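Long-range contact in galactose mutarotase related enzyme (Lactobacillus acidophilus, PDB 3DCD), which probably binds carbohydrate and may act as an isomerase of the aldose 1-epimerase family, though its own substrate is not established: residues Val229-Trp240 against Cys251-Ala259. Sequence-based numbering, arbitrary orientation.
Sequences VWTRDAPFVGIW and CIEPWWGIA
The indole of Trp-256 lies against the type II' turn Thr-231 to Ala-234, held at its edge and over one face. Its NE1 donates in the ring plane to Asp-233 OD1 (2.9 Å), reaching that oxygen from above the carboxylate plane, while Ala-234 CB sits over the six-membered ring, 3.8 Å from its centroid. Pro-235 CD meets the five-membered ring off-centre. An alanine in place of Trp-256 would probably leave Asp-233 without its N-H donor and the turn without the flat surface it rests on. Beyond the turn, 236-240 pairs antiparallel with 251-256 as a hairpin. Gly-238 CA lies over one face of the Trp-255 ring, 4.2 Å from the six-membered centroid; a CB there would clash with Trp-255 CZ2. Ile-258, with CG1 anti to its backbone N (chi1 -164°), sets CD1 over the centre of the Phe-236 ring. On the sheet face carrying Val-237 and Pro-254, Ile-252 CG2 packs between Val-229 and Val-237, linking the hairpin to strand 226-232 of the neighbouring large sheet of this galactose mutarotase-like fold. Apolar packing and the indole-braced turn thus act together where the sheets meet, whereas Trp-255 NE1 steadies the Glu-253 carboxylate only weakly, through OE1.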
loop_
_atom_site.group_PDB
_atom_site.type_symbol
_atom_site.label_atom_id
_atom_site.label_comp_id
_atom_site.label_asym_id
_atom_site.label_seq_id
_atom_site.Cartn_x
_atom_site.Cartn_y
_atom_site.Cartn_z
ATOM N N VAL A 229 1.906 10.880 -2.880
ATOM C CA VAL A 229 1.200 9.674 -3.287
ATOM C C VAL A 229 -0.184 10.065 -3.810
ATOM O O VAL A 229 -1.014 10.582 -3.059
ATOM C CB VAL A 229 1.050 8.652 -2.122
ATOM C CG1 VAL A 229 0.326 7.411 -2.590
ATOM C CG2 VAL A 229 2.439 8.249 -1.578
ATOM N N TRP A 230 -0.404 9.821 -5.098
ATOM C CA TRP A 230 -1.698 10.088 -5.725
ATOM C C TRP A 230 -2.475 8.764 -5.672
ATOM O O TRP A 230 -2.047 7.749 -6.252
ATOM C CB TRP A 230 -1.488 10.534 -7.171
ATOM C CG TRP A 230 -0.538 11.706 -7.299
ATOM C CD1 TRP A 230 0.820 11.712 -7.037
ATOM C CD2 TRP A 230 -0.862 13.029 -7.730
ATOM N NE1 TRP A 230 1.342 12.962 -7.258
ATOM C CE2 TRP A 230 0.340 13.790 -7.694
ATOM C CE3 TRP A 230 -2.044 13.652 -8.146
ATOM C CZ2 TRP A 230 0.386 15.142 -8.057
ATOM C CZ3 TRP A 230 -2.001 15.005 -8.506
ATOM C CH2 TRP A 230 -0.791 15.733 -8.465
ATOM N N THR A 231 -3.610 8.766 -4.972
ATOM C CA THR A 231 -4.317 7.510 -4.662
ATOM C C THR A 231 -5.406 7.190 -5.673
ATOM O O THR A 231 -6.152 6.216 -5.503
ATOM C CB THR A 231 -4.936 7.557 -3.257
ATOM O OG1 THR A 231 -5.791 8.704 -3.169
ATOM C CG2 THR A 231 -3.829 7.661 -2.163
ATOM N N ARG A 232 -5.502 8.017 -6.719
ATOM C CA ARG A 232 -6.493 7.824 -7.778
ATOM C C ARG A 232 -7.872 7.558 -7.147
ATOM O O ARG A 232 -8.331 8.351 -6.315
ATOM C CB ARG A 232 -6.034 6.704 -8.719
ATOM C CG ARG A 232 -4.645 6.980 -9.343
ATOM C CD ARG A 232 -4.303 5.965 -10.442
ATOM N NE ARG A 232 -2.865 5.908 -10.708
ATOM C CZ ARG A 232 -2.257 4.860 -11.256
ATOM N NH1 ARG A 232 -2.953 3.788 -11.605
ATOM N NH2 ARG A 232 -0.956 4.880 -11.465
ATOM N N ASP A 233 -8.517 6.452 -7.502
ATOM C CA ASP A 233 -9.863 6.188 -7.006
ATOM C C ASP A 233 -9.923 5.302 -5.759
ATOM O O ASP A 233 -10.979 4.723 -5.458
ATOM C CB ASP A 233 -10.742 5.604 -8.118
ATOM C CG ASP A 233 -10.228 4.261 -8.662
ATOM O OD1 ASP A 233 -9.137 3.757 -8.268
ATOM O OD2 ASP A 233 -10.946 3.698 -9.512
ATOM N N ALA A 234 -8.809 5.163 -5.034
ATOM C CA ALA A 234 -8.850 4.343 -3.804
ATOM C C ALA A 234 -9.933 4.890 -2.874
ATOM O O ALA A 234 -9.985 6.104 -2.650
ATOM C CB ALA A 234 -7.490 4.351 -3.090
ATOM N N PRO A 235 -10.814 4.019 -2.352
ATOM C CA PRO A 235 -11.807 4.496 -1.389
ATOM C C PRO A 235 -11.246 4.727 0.017
ATOM O O PRO A 235 -11.935 5.320 0.850
ATOM C CB PRO A 235 -12.840 3.376 -1.379
ATOM C CG PRO A 235 -12.061 2.145 -1.712
ATOM C CD PRO A 235 -10.980 2.583 -2.652
ATOM N N PHE A 236 -10.021 4.262 0.277
ATOM C CA PHE A 236 -9.400 4.403 1.601
ATOM C C PHE A 236 -7.903 4.634 1.438
ATOM O O PHE A 236 -7.288 4.181 0.463
ATOM C CB PHE A 236 -9.535 3.145 2.496
ATOM C CG PHE A 236 -10.929 2.556 2.587
ATOM C CD1 PHE A 236 -11.899 3.133 3.411
ATOM C CD2 PHE A 236 -11.245 1.403 1.886
ATOM C CE1 PHE A 236 -13.182 2.583 3.497
ATOM C CE2 PHE A 236 -12.510 0.848 1.961
ATOM C CZ PHE A 236 -13.494 1.442 2.774
ATOM N N VAL A 237 -7.313 5.280 2.435
ATOM C CA VAL A 237 -5.852 5.267 2.572
ATOM C C VAL A 237 -5.498 5.004 4.035
ATOM O O VAL A 237 -6.126 5.560 4.952
ATOM C CB VAL A 237 -5.200 6.588 2.034
ATOM C CG1 VAL A 237 -5.644 7.813 2.847
ATOM C CG2 VAL A 237 -3.645 6.496 2.038
ATOM N N GLY A 238 -4.517 4.139 4.265
ATOM C CA GLY A 238 -4.014 3.957 5.627
ATOM C C GLY A 238 -2.658 4.616 5.785
ATOM O O GLY A 238 -1.818 4.546 4.883
ATOM N N ILE A 239 -2.452 5.263 6.928
ATOM C CA ILE A 239 -1.149 5.827 7.298
ATOM C C ILE A 239 -0.686 5.063 8.537
ATOM O O ILE A 239 -1.434 4.977 9.520
ATOM C CB ILE A 239 -1.210 7.362 7.656
ATOM C CG1 ILE A 239 -2.136 8.173 6.717
ATOM C CG2 ILE A 239 0.222 7.962 7.727
ATOM C CD1 ILE A 239 -1.737 8.201 5.242
ATOM N N TRP A 240 0.544 4.537 8.515
ATOM C CA TRP A 240 0.991 3.667 9.592
ATOM C C TRP A 240 2.511 3.706 9.758
ATOM O O TRP A 240 3.250 3.825 8.785
ATOM C CB TRP A 240 0.538 2.215 9.304
ATOM C CG TRP A 240 1.098 1.135 10.236
ATOM C CD1 TRP A 240 0.607 0.755 11.462
ATOM C CD2 TRP A 240 2.249 0.320 9.997
ATOM N NE1 TRP A 240 1.386 -0.264 11.994
ATOM C CE2 TRP A 240 2.396 -0.548 11.112
ATOM C CE3 TRP A 240 3.168 0.229 8.940
ATOM C CZ2 TRP A 240 3.435 -1.473 11.207
ATOM C CZ3 TRP A 240 4.205 -0.705 9.036
ATOM C CH2 TRP A 240 4.323 -1.544 10.160
ATOM N N CYS A 251 4.382 4.533 6.386
ATOM C CA CYS A 251 3.745 3.969 5.196
ATOM C C CYS A 251 2.494 4.771 4.851
ATOM O O CYS A 251 1.739 5.197 5.744
ATOM C CB CYS A 251 3.323 2.506 5.427
ATOM S SG CYS A 251 4.667 1.345 5.777
ATOM N N ILE A 252 2.280 4.960 3.552
ATOM C CA ILE A 252 1.053 5.584 3.010
ATOM C C ILE A 252 0.476 4.517 2.102
ATOM O O ILE A 252 1.092 4.147 1.100
ATOM C CB ILE A 252 1.373 6.884 2.237
ATOM C CG1 ILE A 252 2.044 7.895 3.183
ATOM C CG2 ILE A 252 0.090 7.466 1.587
ATOM C CD1 ILE A 252 2.571 9.160 2.504
ATOM N N GLU A 253 -0.680 3.979 2.489
ATOM C CA GLU A 253 -1.208 2.747 1.903
ATOM C C GLU A 253 -2.561 2.959 1.179
ATOM O O GLU A 253 -3.609 2.946 1.828
ATOM C CB GLU A 253 -1.403 1.691 2.998
ATOM C CG GLU A 253 -0.264 1.571 4.036
ATOM C CD GLU A 253 -0.640 0.659 5.209
ATOM O OE1 GLU A 253 -1.457 -0.282 5.030
ATOM O OE2 GLU A 253 -0.086 0.858 6.309
ATOM N N PRO A 254 -2.545 3.115 -0.156
ATOM C CA PRO A 254 -3.831 3.227 -0.879
ATOM C C PRO A 254 -4.496 1.857 -0.946
ATOM O O PRO A 254 -3.854 0.872 -1.303
ATOM C CB PRO A 254 -3.406 3.715 -2.286
ATOM C CG PRO A 254 -1.945 4.167 -2.132
ATOM C CD PRO A 254 -1.406 3.216 -1.075
ATOM N N TRP A 255 -5.774 1.799 -0.581
ATOM C CA TRP A 255 -6.485 0.550 -0.394
ATOM C C TRP A 255 -7.771 0.523 -1.204
ATOM O O TRP A 255 -8.569 1.470 -1.137
ATOM C CB TRP A 255 -6.915 0.386 1.072
ATOM C CG TRP A 255 -5.842 0.149 2.111
ATOM C CD1 TRP A 255 -4.543 -0.267 1.922
ATOM C CD2 TRP A 255 -6.031 0.265 3.522
ATOM N NE1 TRP A 255 -3.901 -0.394 3.165
ATOM C CE2 TRP A 255 -4.801 -0.065 4.150
ATOM C CE3 TRP A 255 -7.139 0.620 4.323
ATOM C CZ2 TRP A 255 -4.642 -0.038 5.542
ATOM C CZ3 TRP A 255 -6.976 0.644 5.713
ATOM C CH2 TRP A 255 -5.737 0.309 6.305
ATOM N N TRP A 256 -7.974 -0.587 -1.912
ATOM C CA TRP A 256 -9.226 -0.946 -2.561
ATOM C C TRP A 256 -9.752 -2.206 -1.829
ATOM O O TRP A 256 -9.913 -3.274 -2.414
ATOM C CB TRP A 256 -8.975 -1.236 -4.044
ATOM C CG TRP A 256 -8.612 -0.000 -4.820
ATOM C CD1 TRP A 256 -9.462 0.794 -5.541
ATOM C CD2 TRP A 256 -7.307 0.605 -4.923
ATOM N NE1 TRP A 256 -8.773 1.859 -6.091
ATOM C CE2 TRP A 256 -7.447 1.767 -5.722
ATOM C CE3 TRP A 256 -6.033 0.280 -4.406
ATOM C CZ2 TRP A 256 -6.353 2.610 -6.032
ATOM C CZ3 TRP A 256 -4.954 1.112 -4.709
ATOM C CH2 TRP A 256 -5.118 2.268 -5.508
ATOM N N GLY A 257 -9.954 -2.062 -0.520
ATOM C CA GLY A 257 -10.284 -3.191 0.347
ATOM C C GLY A 257 -10.002 -2.725 1.755
ATOM O O GLY A 257 -9.347 -1.713 1.934
ATOM N N ILE A 258 -10.490 -3.455 2.760
ATOM C CA ILE A 258 -10.264 -3.032 4.136
ATOM C C ILE A 258 -10.406 -4.192 5.115
ATOM O O ILE A 258 -11.012 -5.224 4.797
ATOM C CB ILE A 258 -11.198 -1.829 4.491
ATOM C CG1 ILE A 258 -10.743 -1.088 5.761
ATOM C CG2 ILE A 258 -12.669 -2.226 4.518
ATOM C CD1 ILE A 258 -11.399 0.318 5.892
ATOM N N ALA A 259 -9.822 -4.036 6.300
ATOM C CA ALA A 259 -9.927 -5.046 7.348
ATOM C C ALA A 259 -11.397 -5.358 7.687
ATOM O O ALA A 259 -12.285 -4.536 7.438
ATOM C CB ALA A 259 -9.227 -4.546 8.581
#